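Local coordinates for salicylic acid-binding protein 2 (Nicotiana tabacum, PDB 1XKL) that hydrolyses methyl salicylate to salicylic acid and methanol, releasing the active signal that switches on systemic acquired resistance in plants, at residues Asp133-Pro138 against Ser148-Pro153; Gly12-Gly17 against Arg177-Phe182; Val8-Ala13 against Leu37-Ser42. All coordinates share one frame; numbering follows the deposited sequence.

Interaction 1. Residues Asp133-Pro138 against Ser148-Pro153; sequences DTQFLP and SMFFGP. With STH (2-amino-4H-1,3-benzoxathiin-4-ol), chain E.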
loop_
_atom_site.group_PDB
_atom_site.type_symbol
_atom_site.label_atom_id
_atom_site.label_comp_id
_atom_site.label_asym_id
_atom_site.label_seq_id
_atom_site.Cartn_x
_atom_site.Cartn_y
_atom_site.Cartn_z
ATOM N N ASP A 133 17.409 17.549 -3.273
ATOM C CA ASP A 133 16.213 16.734 -3.412
ATOM C C ASP A 133 14.949 17.355 -2.836
ATOM O O ASP A 133 13.994 16.644 -2.531
ATOM C CB ASP A 133 16.444 15.371 -2.766
ATOM C CG ASP A 133 16.784 15.481 -1.299
ATOM O OD1 ASP A 133 16.896 14.430 -0.640
ATOM O OD2 ASP A 133 16.939 16.621 -0.806
ATOM N N THR A 134 14.934 18.674 -2.682
ATOM C CA THR A 134 13.760 19.354 -2.148
ATOM C C THR A 134 12.621 19.309 -3.169
ATOM O O THR A 134 12.851 19.487 -4.364
ATOM C CB THR A 134 14.077 20.817 -1.814
ATOM O OG1 THR A 134 15.060 20.865 -0.772
ATOM C CG2 THR A 134 12.822 21.540 -1.361
ATOM N N GLN A 135 11.398 19.078 -2.697
ATOM C CA GLN A 135 10.239 18.992 -3.578
ATOM C C GLN A 135 9.362 20.232 -3.632
ATOM O O GLN A 135 8.893 20.724 -2.608
ATOM C CB GLN A 135 9.341 17.822 -3.183
ATOM C CG GLN A 135 9.912 16.442 -3.412
ATOM C CD GLN A 135 8.837 15.374 -3.311
ATOM O OE1 GLN A 135 7.905 15.335 -4.126
ATOM N NE2 GLN A 135 8.949 14.511 -2.304
ATOM N N PHE A 136 9.122 20.717 -4.843
ATOM C CA PHE A 136 8.270 21.876 -5.058
ATOM C C PHE A 136 7.062 21.415 -5.875
ATOM O O PHE A 136 7.166 21.200 -7.083
ATOM C CB PHE A 136 9.051 22.959 -5.806
ATOM C CG PHE A 136 10.024 23.710 -4.942
ATOM C CD1 PHE A 136 9.577 24.715 -4.091
ATOM C CD2 PHE A 136 11.381 23.397 -4.955
ATOM C CE1 PHE A 136 10.463 25.395 -3.258
ATOM C CE2 PHE A 136 12.277 24.072 -4.125
ATOM C CZ PHE A 136 11.815 25.074 -3.275
ATOM N N LEU A 137 5.923 21.249 -5.212
ATOM C CA LEU A 137 4.707 20.795 -5.887
ATOM C C LEU A 137 3.606 21.849 -5.853
ATOM O O LEU A 137 3.447 22.569 -4.869
ATOM C CB LEU A 137 4.197 19.505 -5.239
ATOM C CG LEU A 137 5.188 18.335 -5.163
ATOM C CD1 LEU A 137 4.637 17.264 -4.239
ATOM C CD2 LEU A 137 5.451 17.776 -6.557
ATOM N N PRO A 138 2.835 21.966 -6.946
ATOM C CA PRO A 138 1.749 22.946 -7.005
ATOM C C PRO A 138 0.493 22.365 -6.382
ATOM O O PRO A 138 0.212 21.180 -6.548
ATOM C CB PRO A 138 1.584 23.172 -8.501
ATOM C CG PRO A 138 1.823 21.799 -9.049
ATOM C CD PRO A 138 3.053 21.348 -8.268
ATOM N N SER A 148 3.995 24.202 -2.795
ATOM C CA SER A 148 4.426 23.656 -1.513
ATOM C C SER A 148 5.913 23.334 -1.591
ATOM O O SER A 148 6.431 23.028 -2.668
ATOM C CB SER A 148 3.629 22.388 -1.159
ATOM O OG SER A 148 3.867 21.342 -2.087
HETATM N N MSE A 149 6.597 23.427 -0.455
HETATM C CA MSE A 149 8.027 23.144 -0.383
HETATM C C MSE A 149 8.260 22.049 0.655
HETATM O O MSE A 149 7.783 22.151 1.782
HETATM C CB MSE A 149 8.791 24.415 0.011
HETATM C CG MSE A 149 10.292 24.237 0.143
HETATM SE SE MSE A 149 11.201 25.908 0.597
HETATM C CE MSE A 149 10.375 26.208 2.323
ATOM N N PHE A 150 8.981 21.003 0.270
ATOM C CA PHE A 150 9.248 19.894 1.184
ATOM C C PHE A 150 10.703 19.474 1.115
ATOM O O PHE A 150 11.140 18.864 0.138
ATOM C CB PHE A 150 8.335 18.708 0.845
ATOM C CG PHE A 150 8.459 17.539 1.794
ATOM C CD1 PHE A 150 8.588 17.742 3.162
ATOM C CD2 PHE A 150 8.407 16.233 1.316
ATOM C CE1 PHE A 150 8.664 16.661 4.045
ATOM C CE2 PHE A 150 8.480 15.142 2.192
ATOM C CZ PHE A 150 8.610 15.362 3.556
ATOM N N PHE A 151 11.462 19.818 2.153
ATOM C CA PHE A 151 12.879 19.475 2.204
ATOM C C PHE A 151 13.088 17.969 2.070
ATOM O O PHE A 151 12.332 17.176 2.627
ATOM C CB PHE A 151 13.506 19.953 3.524
ATOM C CG PHE A 151 13.443 21.440 3.730
ATOM C CD1 PHE A 151 13.410 22.306 2.638
ATOM C CD2 PHE A 151 13.453 21.978 5.013
ATOM C CE1 PHE A 151 13.389 23.687 2.824
ATOM C CE2 PHE A 151 13.433 23.357 5.210
ATOM C CZ PHE A 151 13.400 24.216 4.109
ATOM N N GLY A 152 14.114 17.589 1.316
ATOM C CA GLY A 152 14.423 16.186 1.137
ATOM C C GLY A 152 15.554 15.825 2.082
ATOM O O GLY A 152 16.177 16.719 2.660
ATOM N N PRO A 153 15.849 14.530 2.265
ATOM C CA PRO A 153 16.923 14.080 3.159
ATOM C C PRO A 153 18.322 14.609 2.819
ATOM O O PRO A 153 19.097 14.947 3.716
ATOM C CB PRO A 153 16.829 12.556 3.070
ATOM C CG PRO A 153 16.226 12.323 1.707
ATOM C CD PRO A 153 15.163 13.379 1.653
HETATM C C8 STH E . 13.010 28.281 4.962
HETATM O O8 STH E . 12.015 28.990 4.364
HETATM C C1 STH E . 14.287 27.968 4.256
HETATM C C2 STH E . 15.337 27.184 4.953
HETATM C C3 STH E . 16.553 26.886 4.276
HETATM C C4 STH E . 16.753 27.315 2.926
HETATM C C5 STH E . 15.744 28.063 2.244
HETATM C C6 STH E . 14.529 28.373 2.891
HETATM C C7 STH E . 14.139 27.331 7.071
HETATM O O2 STH E . 15.175 26.751 6.295
HETATM N N7 STH E . 13.781 26.414 8.050
HETATM S S7 STH E . 12.830 27.858 6.288
HETATM O O HOH W 1 6.225 20.171 -1.834
#
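Phe-136 and Met-149 form a non-hydrogen-bonded antiparallel pair, their side chains running side by side in the same direction. Met-149, present as selenomethionine, sets its CG 3.6 Å from Phe-136 CE1. Its SE lies 5.0 Å from the Phe-136 ring centroid, an oblique Met-aromatic contact. With CG opposite the backbone N (chi1 179°) and chi2 also extended, the Met-149 chain runs out beside the ring; the turn about CG-SE then brings CE to 3.8 Å from O8 of the bound STH. The other face of the sheet carries Gln-135 and Phe-150: the amide NE2 sits at the edge of the ring, 4.0 Å from CD2, with the two planes 53° apart. Two pairs of backbone bonds clamp the strands. Gln-135 N reaches Phe-150 O at 2.9 Å in a nearly straight bond, and Phe-150 N answers to Gln-135 O. Leu-137 and Ser-148 exchange the second pair, of which Ser-148 N to Leu-137 O is the shorter at 2.7 Å. A water 2.8 Å from Gln-135 O donates to it and also bonds Ser-148 OG, bridging the strands. Farther out, the Asp-133 carboxylate lies against Gly-152 and Pro-153 and accepts from Lys-154 N and Phe-155 N at the start of helix 153-160, while Thr-134 OG1 bonds Trp-131 O. Phe-151, just past the strand, puts CZ 3.6 Å from STH C2. The arrangement is a beta hairpin of the cap region of an alpha/beta hydrolase, lining the ligand pocket with Met-149 and Phe-151.

Interaction 2. Residues Gly12-Gly17 against Arg177-Phe182; sequences GACHGG and RPSSLF. With STH (2-amino-4H-1,3-benzoxathiin-4-ol), chain E.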
loop_
_atom_site.group_PDB
_atom_site.type_symbol
_atom_site.label_atom_id
_atom_site.label_comp_id
_atom_site.label_asym_id
_atom_site.label_seq_id
_atom_site.Cartn_x
_atom_site.Cartn_y
_atom_site.Cartn_z
ATOM N N GLY A 12 11.141 27.386 11.589
ATOM C CA GLY A 12 11.185 27.688 10.175
ATOM C C GLY A 12 10.334 26.723 9.369
ATOM O O GLY A 12 9.589 25.923 9.931
ATOM N N ALA A 13 10.462 26.781 8.049
ATOM C CA ALA A 13 9.685 25.930 7.160
ATOM C C ALA A 13 10.012 24.449 7.263
ATOM O O ALA A 13 11.175 24.054 7.391
ATOM C CB ALA A 13 9.863 26.397 5.724
ATOM N N CYS A 14 8.965 23.635 7.191
ATOM C CA CYS A 14 9.099 22.188 7.261
ATOM C C CYS A 14 9.473 21.695 8.657
ATOM O O CYS A 14 9.644 20.494 8.854
ATOM C CB CYS A 14 10.139 21.697 6.247
ATOM S SG CYS A 14 9.771 22.062 4.498
ATOM N N HIS A 15 9.606 22.610 9.617
ATOM C CA HIS A 15 9.956 22.222 10.987
ATOM C C HIS A 15 8.814 22.476 11.965
ATOM O O HIS A 15 7.683 22.719 11.548
ATOM C CB HIS A 15 11.226 22.954 11.443
ATOM C CG HIS A 15 12.472 22.462 10.772
ATOM N ND1 HIS A 15 12.687 22.585 9.415
ATOM C CD2 HIS A 15 13.546 21.794 11.263
ATOM C CE1 HIS A 15 13.833 22.010 9.099
ATOM N NE2 HIS A 15 14.375 21.522 10.202
ATOM N N GLY A 16 9.104 22.400 13.262
ATOM C CA GLY A 16 8.074 22.619 14.272
ATOM C C GLY A 16 8.642 22.982 15.638
ATOM O O GLY A 16 9.852 23.124 15.788
ATOM N N GLY A 17 7.776 23.133 16.638
ATOM C CA GLY A 17 8.250 23.475 17.970
ATOM C C GLY A 17 9.334 22.529 18.452
ATOM O O GLY A 17 10.223 22.910 19.215
ATOM N N ARG A 177 7.933 18.214 7.554
ATOM C CA ARG A 177 6.698 18.148 6.800
ATOM C C ARG A 177 6.724 19.204 5.704
ATOM O O ARG A 177 7.527 20.141 5.746
ATOM C CB ARG A 177 5.500 18.386 7.724
ATOM C CG ARG A 177 5.305 17.318 8.807
ATOM C CD ARG A 177 4.209 17.735 9.776
ATOM N NE ARG A 177 2.916 17.843 9.107
ATOM C CZ ARG A 177 1.826 18.361 9.660
ATOM N NH1 ARG A 177 1.861 18.828 10.898
ATOM N NH2 ARG A 177 0.693 18.415 8.974
ATOM N N PRO A 178 5.850 19.066 4.700
ATOM C CA PRO A 178 5.842 20.068 3.631
ATOM C C PRO A 178 5.329 21.419 4.109
ATOM O O PRO A 178 4.478 21.485 4.991
ATOM C CB PRO A 178 4.932 19.442 2.570
ATOM C CG PRO A 178 4.009 18.555 3.380
ATOM C CD PRO A 178 4.937 17.947 4.403
ATOM N N SER A 179 5.875 22.503 3.569
ATOM C CA SER A 179 5.381 23.818 3.943
ATOM C C SER A 179 5.303 24.666 2.676
ATOM O O SER A 179 4.978 24.143 1.607
ATOM C CB SER A 179 6.259 24.479 5.027
ATOM O OG SER A 179 7.462 25.022 4.525
ATOM N N SER A 180 5.615 25.952 2.771
ATOM C CA SER A 180 5.523 26.823 1.602
ATOM C C SER A 180 6.228 28.128 1.916
ATOM O O SER A 180 6.389 28.471 3.082
ATOM C CB SER A 180 4.038 27.078 1.297
ATOM O OG SER A 180 3.840 27.970 0.214
ATOM N N LEU A 181 6.680 28.836 0.885
ATOM C CA LEU A 181 7.328 30.127 1.096
ATOM C C LEU A 181 6.245 31.180 0.923
ATOM O O LEU A 181 6.471 32.360 1.173
ATOM C CB LEU A 181 8.444 30.361 0.074
ATOM C CG LEU A 181 9.682 29.472 0.179
ATOM C CD1 LEU A 181 10.690 29.839 -0.904
ATOM C CD2 LEU A 181 10.302 29.642 1.557
ATOM N N PHE A 182 5.067 30.730 0.487
ATOM C CA PHE A 182 3.923 31.613 0.270
ATOM C C PHE A 182 4.257 32.800 -0.645
ATOM O O PHE A 182 3.779 33.913 -0.432
ATOM C CB PHE A 182 3.400 32.108 1.623
ATOM C CG PHE A 182 2.940 30.997 2.529
ATOM C CD1 PHE A 182 1.712 30.370 2.318
ATOM C CD2 PHE A 182 3.769 30.524 3.542
ATOM C CE1 PHE A 182 1.321 29.280 3.103
ATOM C CE2 PHE A 182 3.390 29.437 4.329
ATOM C CZ PHE A 182 2.163 28.813 4.108
HETATM C C8 STH E . 13.010 28.281 4.962
HETATM O O8 STH E . 12.015 28.990 4.364
HETATM C C1 STH E . 14.287 27.968 4.256
HETATM C C2 STH E . 15.337 27.184 4.953
HETATM C C3 STH E . 16.553 26.886 4.276
HETATM C C4 STH E . 16.753 27.315 2.926
HETATM C C5 STH E . 15.744 28.063 2.244
HETATM C C6 STH E . 14.529 28.373 2.891
HETATM C C7 STH E . 14.139 27.331 7.071
HETATM O O2 STH E . 15.175 26.751 6.295
HETATM N N7 STH E . 13.781 26.414 8.050
HETATM S S7 STH E . 12.830 27.858 6.288
#
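A buried loop-to-loop contact joins the turn after strand 6-10, where Ala-13 and Cys-14 sit, to the connection between helices 166-175 and 183-188, where Arg-177 and Ser-179 lie against it. Residues Gly-12 to His-15 make a type II beta turn, and a single backbone hydrogen bond crosses the contact: Arg-177 N to Cys-14 O, 3.1 Å, with an N-H...O angle of 156°. In the reverse direction Cys-14 CA approaches Arg-177 O at 3.0 Å as a weak CA-H...O contact, and Cys-14 SG lies 3.2 Å from that same oxygen. Arg-177 O is buried here with no conventional hydrogen-bond partner in the model; what meets it are the CA-H, CB and SG of Cys-14. The Arg-177 guanidinium leads away, NH1 bonding Asp-45 O and Gly-43 O, and the side chain also packs on Leu-46 of the second subunit.

Ser-179 turns its hydroxyl between its own N and carbonyl carbon (chi1 78°), which presses OG tightly on the methyl of Ala-13, 3.0 Å from CB. Within the turn His-15 ND1 donates to Ala-13 O at 2.9 Å; the oxygen lies in the imidazole plane, whereas the donor stands above the carbonyl plane. His-15 NE2 is held by Tyr-161 OH. Farther along, Ser-180 OG accepts from Phe-182 N in an ST turn, and Leu-181 extends CD2 to 3.4 Å from O8 of STH. Ala-13, a salicylate-binding residue, brings its N to 3.1 Å from S7 of STH. Ser-179 packing on the methyl and His-15 bonding the carbonyl would together steady that N, whose place beside the bound group is consistent with an oxyanion-hole donor, as in related alpha/beta hydrolases.

Interaction 3. Residues Val8-Ala13 against Leu37-Ser42; sequences VLVHGA and LDLAAS. With STH (2-amino-4H-1,3-benzoxathiin-4-ol), chain E.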
loop_
_atom_site.group_PDB
_atom_site.type_symbol
_atom_site.label_atom_id
_atom_site.label_comp_id
_atom_site.label_asym_id
_atom_site.label_seq_id
_atom_site.Cartn_x
_atom_site.Cartn_y
_atom_site.Cartn_z
ATOM N N VAL A 8 9.188 33.524 22.945
ATOM C CA VAL A 8 8.295 32.882 21.995
ATOM C C VAL A 8 9.165 32.433 20.840
ATOM O O VAL A 8 9.681 33.260 20.076
ATOM C CB VAL A 8 7.224 33.861 21.509
ATOM C CG1 VAL A 8 6.405 33.237 20.392
ATOM C CG2 VAL A 8 6.326 34.247 22.683
ATOM N N LEU A 9 9.332 31.118 20.720
ATOM C CA LEU A 9 10.178 30.544 19.684
ATOM C C LEU A 9 9.368 30.112 18.466
ATOM O O LEU A 9 8.431 29.328 18.566
ATOM C CB LEU A 9 10.969 29.366 20.264
ATOM C CG LEU A 9 11.690 29.611 21.599
ATOM C CD1 LEU A 9 12.547 28.386 21.942
ATOM C CD2 LEU A 9 12.576 30.853 21.504
ATOM N N VAL A 10 9.752 30.641 17.312
ATOM C CA VAL A 10 9.059 30.366 16.061
ATOM C C VAL A 10 9.971 29.662 15.081
ATOM O O VAL A 10 10.955 30.234 14.597
ATOM C CB VAL A 10 8.565 31.672 15.453
ATOM C CG1 VAL A 10 7.671 31.405 14.261
ATOM C CG2 VAL A 10 7.849 32.481 16.521
ATOM N N HIS A 11 9.619 28.415 14.784
ATOM C CA HIS A 11 10.377 27.564 13.876
ATOM C C HIS A 11 10.300 28.005 12.412
ATOM O O HIS A 11 9.496 28.864 12.047
ATOM C CB HIS A 11 9.871 26.124 13.998
ATOM C CG HIS A 11 8.459 25.948 13.539
ATOM N ND1 HIS A 11 8.113 25.874 12.207
ATOM C CD2 HIS A 11 7.299 25.875 14.232
ATOM C CE1 HIS A 11 6.802 25.762 12.098
ATOM N NE2 HIS A 11 6.282 25.760 13.313
ATOM N N GLY A 12 11.141 27.386 11.589
ATOM C CA GLY A 12 11.185 27.688 10.175
ATOM C C GLY A 12 10.334 26.723 9.369
ATOM O O GLY A 12 9.589 25.923 9.931
ATOM N N ALA A 13 10.462 26.781 8.049
ATOM C CA ALA A 13 9.685 25.930 7.160
ATOM C C ALA A 13 10.012 24.449 7.263
ATOM O O ALA A 13 11.175 24.054 7.391
ATOM C CB ALA A 13 9.863 26.397 5.724
ATOM N N LEU A 37 5.914 27.020 20.031
ATOM C CA LEU A 37 4.691 26.621 19.364
ATOM C C LEU A 37 4.886 25.970 18.006
ATOM O O LEU A 37 5.981 25.955 17.434
ATOM C CB LEU A 37 3.747 27.818 19.229
ATOM C CG LEU A 37 4.048 28.822 18.117
ATOM C CD1 LEU A 37 2.985 29.912 18.129
ATOM C CD2 LEU A 37 5.420 29.416 18.312
ATOM N N ASP A 38 3.798 25.403 17.509
ATOM C CA ASP A 38 3.778 24.760 16.211
ATOM C C ASP A 38 2.966 25.699 15.338
ATOM O O ASP A 38 1.865 26.089 15.721
ATOM C CB ASP A 38 3.041 23.421 16.282
ATOM C CG ASP A 38 3.947 22.250 16.613
ATOM O OD1 ASP A 38 3.396 21.180 16.949
ATOM O OD2 ASP A 38 5.189 22.373 16.527
ATOM N N LEU A 39 3.498 26.089 14.188
ATOM C CA LEU A 39 2.727 26.951 13.305
ATOM C C LEU A 39 1.705 26.033 12.635
ATOM O O LEU A 39 1.670 24.831 12.916
ATOM C CB LEU A 39 3.637 27.620 12.268
ATOM C CG LEU A 39 4.563 28.699 12.832
ATOM C CD1 LEU A 39 5.506 29.208 11.755
ATOM C CD2 LEU A 39 3.732 29.833 13.384
ATOM N N ALA A 40 0.869 26.591 11.768
ATOM C CA ALA A 40 -0.145 25.796 11.080
ATOM C C ALA A 40 0.496 24.712 10.218
ATOM O O ALA A 40 1.527 24.938 9.580
ATOM C CB ALA A 40 -1.021 26.699 10.217
ATOM N N ALA A 41 -0.117 23.529 10.221
ATOM C CA ALA A 41 0.355 22.382 9.443
ATOM C C ALA A 41 1.810 22.012 9.713
ATOM O O ALA A 41 2.485 21.419 8.864
ATOM C CB ALA A 41 0.151 22.642 7.951
ATOM N N SER A 42 2.287 22.361 10.903
ATOM C CA SER A 42 3.662 22.070 11.298
ATOM C C SER A 42 3.692 21.297 12.612
ATOM O O SER A 42 2.784 21.423 13.439
ATOM C CB SER A 42 4.439 23.380 11.455
ATOM O OG SER A 42 4.253 24.213 10.323
HETATM C C8 STH E . 13.010 28.281 4.962
HETATM O O8 STH E . 12.015 28.990 4.364
HETATM C C1 STH E . 14.287 27.968 4.256
HETATM C C2 STH E . 15.337 27.184 4.953
HETATM C C3 STH E . 16.553 26.886 4.276
HETATM C C4 STH E . 16.753 27.315 2.926
HETATM C C5 STH E . 15.744 28.063 2.244
HETATM C C6 STH E . 14.529 28.373 2.891
HETATM C C7 STH E . 14.139 27.331 7.071
HETATM O O2 STH E . 15.175 26.751 6.295
HETATM N N7 STH E . 13.781 26.414 8.050
HETATM S S7 STH E . 12.830 27.858 6.288
HETATM O O HOH W 2 8.381 27.118 17.209
#
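Val-10 and Leu-39 meet at the apolar centre, their side chains crossing at about a right angle with Val-10 CG1 4.0 Å from Leu-39 CD1. Beside them Leu-37 lays CD2 against Val-8 and Val-10, coming 4.3 Å from Val-10 CG2 and a tight 3.0 Å from Leu-9 O. Leu-39 also covers the imidazole of His-11: CD1 lies 4.1 Å from the ring centroid, 29° off the normal, an off-centre CH-pi contact. The packing joins the C-terminal end of strand 6-10, in the parallel sheet of the alpha/beta hydrolase fold, to the loop leaving the neighbouring edge strand 33-36; Tyr-58 of helix 55-67 touches both His-11 and Leu-39. With CG set between its own N and carbonyl carbon (chi1 65°), His-11 reaches across by its ring edge. Leu-39 N donates to NE2 of His-11 at 2.9 Å, close to the ring plane, while ND1 donates to Gly-12 O at 2.7 Å; Ser-42 CB packs obliquely on CE1, and together these limit the ring's rotation. One water donates to Leu-9 O at 2.6 Å and to Leu-37 O at 2.7 Å, and weakly accepts from His-11 N. At the outer edge, Asp-38 OD2 takes Gly-17 N and OD1 takes Thr-44 N.

In the fold
From the N terminus, strand 6-10 runs into the turn that serves both interaction 2 and interaction 3, which share Gly-12 and Ala-13. Interaction 3 closes first, a short loop through helix 23-29, joining the end of strand 6-10 to the loop after the neighbouring strand 33-36. Interaction 2 starts from the same stretch but closes only some 160 residues later, at 177-182. Interaction 1, a hairpin whose ends lie 10 residues apart, is nested inside that long loop and follows interaction 3 in series. Met-149 O meets Ser-179 N in a probable hydrogen bond, coupling interactions 1 and 2. The Gly-12/Ala-13 turn, the hairpin end and the 177-182 loop meet at STH, while interaction 3 ties that turn to the sheet.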